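Local coordinates for protein L-ribulose 3-epimerase (Methylomonas sp. DH-1, PDB 7CJ7) that catalyses the reversible epimerization of ketoses at C3, most actively on L-ribulose, as a manganese-dependent homodimer, at residues V15-W20 against A25-A30; K95-L100 against Q136-Y141; A170-D173 against N179-L182; D205-V210 against A232-I237. All blocks are in the same frame, centred on the assembly; numbering follows the deposited sequence.

Contact 1 (V15-W20 against A25-A30)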
loop_
_atom_site.group_PDB
_atom_site.type_symbol
_atom_site.label_atom_id
_atom_site.label_comp_id
_atom_site.label_asym_id
_atom_site.label_seq_id
_atom_site.Cartn_x
_atom_site.Cartn_y
_atom_site.Cartn_z
ATOM N N VAL A 15 -10.043 7.416 -15.434
ATOM C CA VAL A 15 -9.133 7.253 -16.599
ATOM C C VAL A 15 -9.273 8.499 -17.478
ATOM O O VAL A 15 -8.277 8.864 -18.124
ATOM C CB VAL A 15 -9.415 5.949 -17.359
ATOM C CG1 VAL A 15 -8.755 5.943 -18.725
ATOM C CG2 VAL A 15 -8.963 4.748 -16.545
ATOM N N TRP A 16 -10.434 9.165 -17.433
ATOM C CA TRP A 16 -10.785 10.258 -18.375
ATOM C C TRP A 16 -11.075 11.580 -17.659
ATOM O O TRP A 16 -10.681 12.618 -18.209
ATOM C CB TRP A 16 -11.959 9.856 -19.266
ATOM C CG TRP A 16 -11.648 8.757 -20.231
ATOM C CD1 TRP A 16 -11.035 8.867 -21.447
ATOM C CD2 TRP A 16 -11.991 7.370 -20.077
ATOM N NE1 TRP A 16 -10.964 7.640 -22.052
ATOM C CE2 TRP A 16 -11.548 6.704 -21.238
ATOM C CE3 TRP A 16 -12.643 6.635 -19.081
ATOM C CZ2 TRP A 16 -11.706 5.331 -21.409
ATOM C CZ3 TRP A 16 -12.802 5.280 -19.257
ATOM C CH2 TRP A 16 -12.348 4.644 -20.408
ATOM N N SER A 17 -11.799 11.562 -16.540
ATOM C CA SER A 17 -12.355 12.780 -15.891
ATOM C C SER A 17 -12.218 12.705 -14.370
ATOM O O SER A 17 -12.552 11.668 -13.805
ATOM C CB SER A 17 -13.796 12.995 -16.271
ATOM O OG SER A 17 -13.918 13.228 -17.662
ATOM N N GLY A 18 -11.796 13.805 -13.745
ATOM C CA GLY A 18 -11.680 13.926 -12.280
ATOM C C GLY A 18 -12.976 14.380 -11.629
ATOM O O GLY A 18 -13.082 14.289 -10.395
ATOM N N ASP A 19 -13.930 14.864 -12.420
ATOM C CA ASP A 19 -15.249 15.338 -11.932
ATOM C C ASP A 19 -16.321 14.742 -12.840
ATOM O O ASP A 19 -15.989 14.328 -13.970
ATOM C CB ASP A 19 -15.335 16.864 -11.919
ATOM C CG ASP A 19 -15.358 17.479 -13.307
ATOM O OD1 ASP A 19 -15.699 16.755 -14.268
ATOM O OD2 ASP A 19 -15.035 18.679 -13.417
ATOM N N TRP A 20 -17.556 14.691 -12.361
ATOM C CA TRP A 20 -18.705 14.231 -13.176
ATOM C C TRP A 20 -19.612 15.424 -13.494
ATOM O O TRP A 20 -20.827 15.316 -13.287
ATOM C CB TRP A 20 -19.453 13.091 -12.480
ATOM C CG TRP A 20 -20.230 12.265 -13.455
ATOM C CD1 TRP A 20 -21.566 12.330 -13.707
ATOM C CD2 TRP A 20 -19.693 11.313 -14.393
ATOM N NE1 TRP A 20 -21.902 11.472 -14.716
ATOM C CE2 TRP A 20 -20.777 10.828 -15.152
ATOM C CE3 TRP A 20 -18.409 10.834 -14.668
ATOM C CZ2 TRP A 20 -20.615 9.867 -16.148
ATOM C CZ3 TRP A 20 -18.249 9.887 -15.656
ATOM C CH2 TRP A 20 -19.338 9.413 -16.389
ATOM N N ALA A 25 -18.601 14.183 -17.803
ATOM C CA ALA A 25 -19.398 12.978 -18.124
ATOM C C ALA A 25 -19.272 12.676 -19.621
ATOM O O ALA A 25 -19.033 11.510 -19.987
ATOM C CB ALA A 25 -20.827 13.182 -17.713
ATOM N N ARG A 26 -19.406 13.694 -20.471
ATOM C CA ARG A 26 -19.364 13.502 -21.943
ATOM C C ARG A 26 -17.961 13.040 -22.348
ATOM O O ARG A 26 -17.859 12.118 -23.168
ATOM C CB ARG A 26 -19.764 14.769 -22.699
ATOM C CG ARG A 26 -19.624 14.629 -24.213
ATOM C CD ARG A 26 -20.106 15.836 -24.990
ATOM N NE ARG A 26 -21.550 15.909 -24.968
ATOM C CZ ARG A 26 -22.346 15.251 -25.805
ATOM N NH1 ARG A 26 -21.838 14.512 -26.778
ATOM N NH2 ARG A 26 -23.650 15.365 -25.689
ATOM N N LYS A 27 -16.924 13.653 -21.774
ATOM C CA LYS A 27 -15.509 13.325 -22.070
ATOM C C LYS A 27 -15.274 11.856 -21.721
ATOM O O LYS A 27 -14.716 11.121 -22.567
ATOM C CB LYS A 27 -14.594 14.259 -21.276
ATOM C CG LYS A 27 -13.113 14.168 -21.585
ATOM C CD LYS A 27 -12.397 15.366 -21.007
ATOM C CE LYS A 27 -10.920 15.422 -21.317
ATOM N NZ LYS A 27 -10.158 14.478 -20.465
ATOM N N ALA A 28 -15.718 11.437 -20.534
ATOM C CA ALA A 28 -15.486 10.074 -20.007
ATOM C C ALA A 28 -16.289 9.057 -20.828
ATOM O O ALA A 28 -15.737 8.009 -21.187
ATOM C CB ALA A 28 -15.832 10.020 -18.541
ATOM N N ILE A 29 -17.554 9.355 -21.112
ATOM C CA ILE A 29 -18.457 8.406 -21.823
ATOM C C ILE A 29 -17.983 8.277 -23.273
ATOM O O ILE A 29 -17.837 7.138 -23.747
ATOM C CB ILE A 29 -19.929 8.824 -21.661
ATOM C CG1 ILE A 29 -20.394 8.535 -20.230
ATOM C CG2 ILE A 29 -20.812 8.143 -22.698
ATOM C CD1 ILE A 29 -21.730 9.134 -19.858
ATOM N N ALA A 30 -17.664 9.389 -23.929
ATOM C CA ALA A 30 -17.129 9.386 -25.309
ATOM C C ALA A 30 -15.802 8.614 -25.331
ATOM O O ALA A 30 -15.591 7.813 -26.260
ATOM C CB ALA A 30 -16.987 10.800 -25.820
#
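Trp20 lays one face of its indole over Ala25. The methyl carbon Ala25 CB lies 3.8 Å from the centroid of the five-membered ring of Trp20, only 25° off the ring normal, which meets the criterion for a CH-pi contact. A first torsion that sets CG of Trp20 anti to the backbone N (chi1 -157°) carries the ring back to the helix. Its six-membered part continues along the same helix, with Trp20 CZ3 3.8 Å from Ala28 CB and Trp20 CZ2 3.9 Å from Ile29 CD1, the latter side chain crossing it at about a right angle. In the TIM barrel this loop leaves strand 8-12 and leads into helix 22-35, and here it folds back on that helix; the indole nitrogen, Trp20 NE1, is hydrogen-bonded to Thr55 OG1. A leucine in place of Trp20 would probably leave Ala25 CB without its aromatic face and Thr55 OG1 without this donor. Trp16 meets the helix differently: its CB packs 3.6 Å from Ala28 CA, one ring face receives Ala28 O near the rim, and the opposite face is covered by Val15 CG1. Between the two tryptophans Ser17 OG lies 3.8 Å from Ala28 CB while hydrogen-bonding to Gly24 O. Lys27, extended until it bends at its last torsion, donates from NZ to Trp16 O at 3.0 Å, with a C=O...N angle of 157°.

Contact 2 (K95-L100 against Q136-Y141)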
loop_
_atom_site.group_PDB
_atom_site.type_symbol
_atom_site.label_atom_id
_atom_site.label_comp_id
_atom_site.label_asym_id
_atom_site.label_seq_id
_atom_site.Cartn_x
_atom_site.Cartn_y
_atom_site.Cartn_z
ATOM N N LYS A 95 -28.932 6.432 -1.780
ATOM C CA LYS A 95 -28.907 7.427 -2.881
ATOM C C LYS A 95 -28.083 6.868 -4.050
ATOM O O LYS A 95 -28.526 7.024 -5.209
ATOM C CB LYS A 95 -28.342 8.766 -2.404
ATOM C CG LYS A 95 -28.364 9.868 -3.454
ATOM C CD LYS A 95 -29.763 10.277 -3.873
ATOM C CE LYS A 95 -29.761 11.269 -5.013
ATOM N NZ LYS A 95 -31.137 11.568 -5.475
ATOM N N ALA A 96 -26.945 6.231 -3.762
ATOM C CA ALA A 96 -26.057 5.637 -4.788
ATOM C C ALA A 96 -26.826 4.533 -5.518
ATOM O O ALA A 96 -26.778 4.488 -6.758
ATOM C CB ALA A 96 -24.779 5.123 -4.175
ATOM N N THR A 97 -27.552 3.702 -4.775
ATOM C CA THR A 97 -28.400 2.626 -5.349
ATOM C C THR A 97 -29.439 3.258 -6.282
ATOM O O THR A 97 -29.631 2.749 -7.389
ATOM C CB THR A 97 -29.044 1.786 -4.243
ATOM O OG1 THR A 97 -28.006 1.224 -3.435
ATOM C CG2 THR A 97 -29.914 0.683 -4.796
ATOM N N ASP A 98 -30.082 4.336 -5.844
ATOM C CA ASP A 98 -31.150 5.029 -6.608
ATOM C C ASP A 98 -30.567 5.556 -7.923
ATOM O O ASP A 98 -31.227 5.431 -8.971
ATOM C CB ASP A 98 -31.761 6.172 -5.801
ATOM C CG ASP A 98 -32.596 5.742 -4.598
ATOM O OD1 ASP A 98 -32.903 4.534 -4.470
ATOM O OD2 ASP A 98 -32.961 6.632 -3.814
ATOM N N VAL A 99 -29.382 6.154 -7.868
ATOM C CA VAL A 99 -28.716 6.728 -9.066
ATOM C C VAL A 99 -28.408 5.583 -10.028
ATOM O O VAL A 99 -28.699 5.718 -11.221
ATOM C CB VAL A 99 -27.446 7.508 -8.697
ATOM C CG1 VAL A 99 -26.603 7.823 -9.927
ATOM C CG2 VAL A 99 -27.798 8.781 -7.948
ATOM N N LEU A 100 -27.848 4.486 -9.508
ATOM C CA LEU A 100 -27.469 3.319 -10.336
ATOM C C LEU A 100 -28.721 2.773 -11.031
ATOM O O LEU A 100 -28.669 2.549 -12.240
ATOM C CB LEU A 100 -26.817 2.269 -9.443
ATOM C CG LEU A 100 -26.442 0.957 -10.124
ATOM C CD1 LEU A 100 -25.395 1.170 -11.206
ATOM C CD2 LEU A 100 -25.940 -0.032 -9.089
ATOM N N GLN A 136 -26.197 -5.927 5.032
ATOM C CA GLN A 136 -27.509 -6.607 4.973
ATOM C C GLN A 136 -28.587 -5.600 4.579
ATOM O O GLN A 136 -29.393 -5.928 3.697
ATOM C CB GLN A 136 -27.832 -7.285 6.296
ATOM C CG GLN A 136 -26.898 -8.444 6.584
ATOM C CD GLN A 136 -27.102 -9.010 7.964
ATOM O OE1 GLN A 136 -27.493 -8.304 8.891
ATOM N NE2 GLN A 136 -26.822 -10.293 8.109
ATOM N N ARG A 137 -28.630 -4.440 5.230
ATOM C CA ARG A 137 -29.678 -3.424 4.950
ATOM C C ARG A 137 -29.536 -2.950 3.493
ATOM O O ARG A 137 -30.567 -2.823 2.799
ATOM C CB ARG A 137 -29.602 -2.269 5.955
ATOM C CG ARG A 137 -29.869 -2.680 7.395
ATOM C CD ARG A 137 -30.081 -1.479 8.302
ATOM N NE ARG A 137 -28.913 -0.611 8.383
ATOM C CZ ARG A 137 -27.891 -0.792 9.210
ATOM N NH1 ARG A 137 -27.867 -1.828 10.023
ATOM N NH2 ARG A 137 -26.878 0.056 9.216
ATOM N N LEU A 138 -28.306 -2.702 3.037
ATOM C CA LEU A 138 -28.055 -2.222 1.657
ATOM C C LEU A 138 -28.444 -3.322 0.665
ATOM O O LEU A 138 -29.126 -3.014 -0.307
ATOM C CB LEU A 138 -26.587 -1.846 1.485
ATOM C CG LEU A 138 -26.187 -1.507 0.050
ATOM C CD1 LEU A 138 -27.025 -0.356 -0.492
ATOM C CD2 LEU A 138 -24.707 -1.186 -0.034
ATOM N N ALA A 139 -28.005 -4.560 0.882
ATOM C CA ALA A 139 -28.346 -5.687 -0.016
ATOM C C ALA A 139 -29.871 -5.761 -0.185
ATOM O O ALA A 139 -30.348 -5.959 -1.318
ATOM C CB ALA A 139 -27.770 -6.975 0.510
ATOM N N ASP A 140 -30.623 -5.614 0.905
ATOM C CA ASP A 140 -32.099 -5.757 0.888
ATOM C C ASP A 140 -32.700 -4.583 0.104
ATOM O O ASP A 140 -33.648 -4.826 -0.690
ATOM C CB ASP A 140 -32.648 -5.904 2.310
ATOM C CG ASP A 140 -32.280 -7.232 2.956
ATOM O OD1 ASP A 140 -31.910 -8.163 2.215
ATOM O OD2 ASP A 140 -32.347 -7.322 4.201
ATOM N N TYR A 141 -32.172 -3.369 0.286
ATOM C CA TYR A 141 -32.613 -2.163 -0.465
ATOM C C TYR A 141 -32.335 -2.339 -1.963
ATOM O O TYR A 141 -33.256 -2.080 -2.794
ATOM C CB TYR A 141 -31.939 -0.900 0.076
ATOM C CG TYR A 141 -32.498 0.370 -0.495
ATOM C CD1 TYR A 141 -33.711 0.889 -0.068
ATOM C CD2 TYR A 141 -31.827 1.040 -1.503
ATOM C CE1 TYR A 141 -34.227 2.053 -0.618
ATOM C CE2 TYR A 141 -32.336 2.196 -2.064
ATOM C CZ TYR A 141 -33.521 2.724 -1.601
ATOM O OH TYR A 141 -34.013 3.862 -2.181
#
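Tyr141 of helix 125-143 reaches across to Thr97 and Asp98 of helix 83-102; the axes of segments 136-141 and 95-100 approach to 10.9 Å and cross at -25°. From CB its ring carbon CG stands anti to the backbone N (chi1 -171°), sending the ring to the other helix. Along one side of that ring, Tyr141 CD2 lies 3.8 Å from Thr97 CG2, and Thr97 CB sits at the ring edge in its plane. One atom further on, Tyr141 CE2 is 3.4 Å from Asp98 OD1. At the tip Tyr141 OH donates to the syn lone pair of Asp98 OD1 at 2.6 Å, with carboxylate and ring planes 46° apart. A turn earlier, Leu138 CD1 packs 3.5 Å from Thr97 OG1, whose hydrogen bond goes to Leu93 O in its own helix. These are neighbouring outer helices of the TIM barrel, and Leu138 also touches Ile112 of strand 107-112. A phenylalanine in place of Tyr141 would probably keep the packing on Thr97 but leave Asp98 OD1 without its hydroxyl donor. Since Asp98 OD1 also forms a salt bridge with Lys145 NZ, two donors share one oxygen, which would be expected to favour the ionised carboxylate.

Contact 3 (A170-D173 against N179-L182)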
loop_
_atom_site.group_PDB
_atom_site.type_symbol
_atom_site.label_atom_id
_atom_site.label_comp_id
_atom_site.label_asym_id
_atom_site.label_seq_id
_atom_site.Cartn_x
_atom_site.Cartn_y
_atom_site.Cartn_z
ATOM N N ALA A 170 -15.499 -14.759 4.412
ATOM C CA ALA A 170 -15.994 -14.977 5.790
ATOM C C ALA A 170 -16.982 -13.864 6.152
ATOM O O ALA A 170 -18.031 -14.171 6.732
ATOM C CB ALA A 170 -14.850 -15.030 6.760
ATOM N N PHE A 171 -16.677 -12.620 5.787
ATOM C CA PHE A 171 -17.561 -11.446 6.007
ATOM C C PHE A 171 -18.888 -11.678 5.273
ATOM O O PHE A 171 -19.963 -11.504 5.863
ATOM C CB PHE A 171 -16.831 -10.172 5.570
ATOM C CG PHE A 171 -17.562 -8.876 5.808
ATOM C CD1 PHE A 171 -18.577 -8.470 4.962
ATOM C CD2 PHE A 171 -17.192 -8.038 6.844
ATOM C CE1 PHE A 171 -19.231 -7.268 5.165
ATOM C CE2 PHE A 171 -17.828 -6.820 7.031
ATOM C CZ PHE A 171 -18.837 -6.433 6.183
ATOM N N LEU A 172 -18.824 -12.097 4.012
ATOM C CA LEU A 172 -20.037 -12.314 3.185
ATOM C C LEU A 172 -20.869 -13.458 3.773
ATOM O O LEU A 172 -22.089 -13.440 3.603
ATOM C CB LEU A 172 -19.611 -12.593 1.749
ATOM C CG LEU A 172 -19.226 -11.351 0.956
ATOM C CD1 LEU A 172 -18.598 -11.735 -0.365
ATOM C CD2 LEU A 172 -20.433 -10.478 0.725
ATOM N N ASP A 173 -20.236 -14.415 4.451
ATOM C CA ASP A 173 -20.972 -15.537 5.093
ATOM C C ASP A 173 -21.857 -14.976 6.209
ATOM O O ASP A 173 -22.964 -15.490 6.395
ATOM C CB ASP A 173 -20.033 -16.591 5.673
ATOM C CG ASP A 173 -19.346 -17.451 4.635
ATOM O OD1 ASP A 173 -19.879 -17.552 3.514
ATOM O OD2 ASP A 173 -18.278 -18.028 4.968
ATOM N N ASN A 179 -27.520 -11.398 -3.157
ATOM C CA ASN A 179 -27.109 -10.349 -4.129
ATOM C C ASN A 179 -25.910 -9.591 -3.565
ATOM O O ASN A 179 -25.626 -8.504 -4.068
ATOM C CB ASN A 179 -28.251 -9.399 -4.486
ATOM C CG ASN A 179 -28.719 -8.580 -3.308
ATOM O OD1 ASN A 179 -28.868 -9.107 -2.214
ATOM N ND2 ASN A 179 -28.979 -7.305 -3.533
ATOM N N ALA A 180 -25.198 -10.170 -2.597
ATOM C CA ALA A 180 -23.932 -9.604 -2.091
ATOM C C ALA A 180 -22.773 -10.501 -2.535
ATOM O O ALA A 180 -22.793 -11.714 -2.273
ATOM C CB ALA A 180 -23.974 -9.418 -0.603
ATOM N N PHE A 181 -21.789 -9.909 -3.195
ATOM C CA PHE A 181 -20.666 -10.630 -3.839
ATOM C C PHE A 181 -19.336 -10.036 -3.377
ATOM O O PHE A 181 -19.293 -8.898 -2.849
ATOM C CB PHE A 181 -20.765 -10.545 -5.364
ATOM C CG PHE A 181 -21.964 -11.246 -5.938
ATOM C CD1 PHE A 181 -23.175 -10.582 -6.063
ATOM C CD2 PHE A 181 -21.881 -12.559 -6.364
ATOM C CE1 PHE A 181 -24.282 -11.223 -6.591
ATOM C CE2 PHE A 181 -22.991 -13.198 -6.889
ATOM C CZ PHE A 181 -24.189 -12.529 -6.996
ATOM N N LEU A 182 -18.275 -10.802 -3.608
ATOM C CA LEU A 182 -16.883 -10.339 -3.439
ATOM C C LEU A 182 -16.474 -9.566 -4.697
ATOM O O LEU A 182 -16.910 -9.909 -5.817
ATOM C CB LEU A 182 -15.990 -11.560 -3.227
ATOM C CG LEU A 182 -14.556 -11.267 -2.814
ATOM C CD1 LEU A 182 -14.523 -10.755 -1.388
ATOM C CD2 LEU A 182 -13.693 -12.507 -2.964
#
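Ala180, the first residue of strand 180-185, offers its methyl to Leu172 of the preceding helix: Ala180 CB and Leu172 CD2 are 3.9 Å apart, and the CB of Ala180 points toward the helix. At Phe181 the alternation of the strand turns the side chain away, and what faces the helix is backbone; Leu172 CD1 rests 3.5 Å from Phe181 C. The same methyl is 3.4 Å from Leu182 N, which places it against the peptide group joining the two residues. It also reaches the start of the next side chain, with Leu182 CB 3.9 Å from Leu172 CD1. One leucine thus serves all three strand residues, and its two methyls divide the work, CD2 taking Ala180 while CD1 takes the peptide and Leu182. The torsions explain this division: CG of Leu172 lies anti to the carbonyl carbon (chi1 -79°), and its chi2 of 170° spreads the two methyls along the strand. The contact is apolar, burying 142 Å² in all, and the peptide N of Leu182 that CD1 covers is hydrogen-bonded to the carbonyl O of Arg206, just before strand 207-212. It packs helix 165-175 against strand 180-185, the second half of a beta-alpha-beta unit that begins with strand 148-152. Within the unit, Phe181 is hydrogen-bonded through its backbone to Ile149 and Leu151 of strand 148-152; Phe171 touches that strand too and also reaches helix 125-143.

Contact 4 (D205-V210 against A232-I237)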
loop_
_atom_site.group_PDB
_atom_site.type_symbol
_atom_site.label_atom_id
_atom_site.label_comp_id
_atom_site.label_asym_id
_atom_site.label_seq_id
_atom_site.Cartn_x
_atom_site.Cartn_y
_atom_site.Cartn_z
ATOM N N ASP A 205 -18.378 -18.805 -7.535
ATOM C CA ASP A 205 -19.591 -18.050 -7.937
ATOM C C ASP A 205 -19.783 -16.800 -7.073
ATOM O O ASP A 205 -20.584 -15.958 -7.464
ATOM C CB ASP A 205 -20.832 -18.939 -7.868
ATOM C CG ASP A 205 -20.875 -19.994 -8.954
ATOM O OD1 ASP A 205 -19.957 -20.001 -9.799
ATOM O OD2 ASP A 205 -21.820 -20.809 -8.933
ATOM N N ARG A 206 -19.091 -16.660 -5.942
ATOM C CA ARG A 206 -19.297 -15.496 -5.044
ATOM C C ARG A 206 -18.454 -14.306 -5.524
ATOM O O ARG A 206 -18.651 -13.204 -4.981
ATOM C CB ARG A 206 -18.996 -15.890 -3.599
ATOM C CG ARG A 206 -19.796 -17.104 -3.148
ATOM C CD ARG A 206 -19.080 -17.874 -2.056
ATOM N NE ARG A 206 -19.212 -17.176 -0.793
ATOM C CZ ARG A 206 -18.570 -17.491 0.328
ATOM N NH1 ARG A 206 -17.726 -18.511 0.369
ATOM N NH2 ARG A 206 -18.785 -16.771 1.410
ATOM N N LEU A 207 -17.557 -14.510 -6.495
ATOM C CA LEU A 207 -16.817 -13.394 -7.135
ATOM C C LEU A 207 -17.760 -12.721 -8.131
ATOM O O LEU A 207 -18.142 -13.361 -9.137
ATOM C CB LEU A 207 -15.547 -13.892 -7.830
ATOM C CG LEU A 207 -14.705 -12.791 -8.481
ATOM C CD1 LEU A 207 -14.236 -11.772 -7.454
ATOM C CD2 LEU A 207 -13.505 -13.371 -9.224
ATOM N N GLY A 208 -18.155 -11.489 -7.835
ATOM C CA GLY A 208 -19.178 -10.781 -8.628
ATOM C C GLY A 208 -18.621 -9.615 -9.421
ATOM O O GLY A 208 -19.375 -9.068 -10.248
ATOM N N TYR A 209 -17.373 -9.207 -9.189
ATOM C CA TYR A 209 -16.809 -7.984 -9.828
ATOM C C TYR A 209 -15.281 -8.020 -9.747
ATOM O O TYR A 209 -14.721 -8.500 -8.747
ATOM C CB TYR A 209 -17.376 -6.727 -9.154
ATOM C CG TYR A 209 -17.521 -5.512 -10.039
ATOM C CD1 TYR A 209 -16.435 -4.720 -10.372
ATOM C CD2 TYR A 209 -18.760 -5.129 -10.528
ATOM C CE1 TYR A 209 -16.575 -3.602 -11.181
ATOM C CE2 TYR A 209 -18.918 -4.017 -11.334
ATOM C CZ TYR A 209 -17.823 -3.238 -11.660
ATOM O OH TYR A 209 -17.978 -2.120 -12.454
ATOM N N VAL A 210 -14.630 -7.498 -10.782
ATOM C CA VAL A 210 -13.154 -7.521 -10.921
ATOM C C VAL A 210 -12.659 -6.150 -11.375
ATOM O O VAL A 210 -13.223 -5.586 -12.338
ATOM C CB VAL A 210 -12.703 -8.624 -11.891
ATOM C CG1 VAL A 210 -11.250 -8.431 -12.287
ATOM C CG2 VAL A 210 -12.946 -10.005 -11.314
ATOM N N ALA A 232 -5.611 -16.891 -15.331
ATOM C CA ALA A 232 -5.714 -18.366 -15.274
ATOM C C ALA A 232 -6.763 -18.763 -14.227
ATOM O O ALA A 232 -7.603 -19.638 -14.507
ATOM C CB ALA A 232 -4.364 -18.971 -14.998
ATOM N N ALA A 233 -6.735 -18.132 -13.055
ATOM C CA ALA A 233 -7.672 -18.442 -11.949
ATOM C C ALA A 233 -9.098 -18.063 -12.367
ATOM O O ALA A 233 -10.020 -18.836 -12.086
ATOM C CB ALA A 233 -7.258 -17.722 -10.695
ATOM N N LEU A 234 -9.287 -16.903 -13.000
ATOM C CA LEU A 234 -10.620 -16.489 -13.508
ATOM C C LEU A 234 -11.142 -17.559 -14.471
ATOM O O LEU A 234 -12.332 -17.870 -14.427
ATOM C CB LEU A 234 -10.526 -15.132 -14.215
ATOM C CG LEU A 234 -10.387 -13.893 -13.330
ATOM C CD1 LEU A 234 -10.584 -12.646 -14.171
ATOM C CD2 LEU A 234 -11.369 -13.897 -12.170
ATOM N N LYS A 235 -10.281 -18.092 -15.333
ATOM C CA LYS A 235 -10.689 -19.127 -16.311
ATOM C C LYS A 235 -11.098 -20.398 -15.563
ATOM O O LYS A 235 -12.063 -21.044 -15.995
ATOM C CB LYS A 235 -9.565 -19.404 -17.305
ATOM C CG LYS A 235 -9.944 -20.340 -18.441
ATOM C CD LYS A 235 -8.844 -20.477 -19.463
ATOM C CE LYS A 235 -9.364 -20.874 -20.821
ATOM N NZ LYS A 235 -10.108 -22.147 -20.737
ATOM N N GLN A 236 -10.387 -20.735 -14.484
ATOM C CA GLN A 236 -10.604 -21.972 -13.696
ATOM C C GLN A 236 -11.978 -21.923 -13.021
ATOM O O GLN A 236 -12.558 -22.998 -12.821
ATOM C CB GLN A 236 -9.465 -22.158 -12.693
ATOM C CG GLN A 236 -9.583 -23.431 -11.861
ATOM C CD GLN A 236 -9.722 -24.692 -12.680
ATOM O OE1 GLN A 236 -9.219 -24.803 -13.801
ATOM N NE2 GLN A 236 -10.403 -25.671 -12.105
ATOM N N ILE A 237 -12.521 -20.735 -12.734
ATOM C CA ILE A 237 -13.894 -20.605 -12.160
ATOM C C ILE A 237 -14.879 -20.103 -13.233
ATOM O O ILE A 237 -16.023 -19.788 -12.874
ATOM C CB ILE A 237 -13.890 -19.697 -10.914
ATOM C CG1 ILE A 237 -13.615 -18.233 -11.262
ATOM C CG2 ILE A 237 -12.917 -20.219 -9.873
ATOM C CD1 ILE A 237 -14.141 -17.261 -10.229
HETATM O O HOH W 1 -17.534 -19.291 -10.616
#
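Leu207 and Leu234 meet through different first torsions: CG of Leu207 lies anti to the backbone N (chi1 -178°), whereas CG of Leu234 lies anti to the carbonyl carbon (chi1 -75°), and the two side chains cross at about a right angle. Their methyls come together, with Leu207 CD2 3.7 Å from Leu234 CD2. This is strand-to-helix packing within a beta-alpha-beta unit of the TIM barrel, in which strand 207-212 is followed by helix 227-236 and then strand 242-245. Leu207 and Val210 both direct their CB toward the helix. Val210 reaches the same methyl from further along the strand, with Val210 CG2 4.3 Å from Leu234 CD2, a looser approach than that of Leu207. Leu234 CD2 is therefore shared by two strand residues, and Leu207 CD2 in turn is shared by two residues of the other segment, since Ile237 CD1 lies 4.1 Å from it. Ile237, the first residue to leave helical backbone angles, holds CG1 between its backbone N and carbonyl carbon. Tyr239 touches Leu207, Val210 and Leu234, while Val200 of helix 198-203 touches Leu234 and Ile237, so the apolar cluster extends beyond the two segments. The strand also leads toward the metal site, because the next residue after Val210 is the manganese ligand His211. At the other end of the contact the link is polar and indirect: one water lies 2.7 Å from Asp205 OD1 and 2.8 Å from Ile237 O.

All four lie in the outer part of one TIM barrel: contact 1 packs loop on helix, contact 2 helix on helix, contacts 3 and 4 helix on strand. Contacts 3 and 4 are most closely coupled: strands 180-185 and 207-212 are neighbours, and a salt bridge joins Asp173 OD1 to Arg206 NH2 at 2.5 Å. Contact 2 adjoins contact 3 through Ala139 O and Asn179 ND2, 2.9 Å apart and probably hydrogen-bonded. Contact 1 stands apart, centred 31 Å from contact 3 and 28 Å from contact 4, on the opposite side of the chain's centre. The side chain of Val210 lies about 9 Å from the manganese ion, and that of Trp20 about 10 Å from bound L-sorbose.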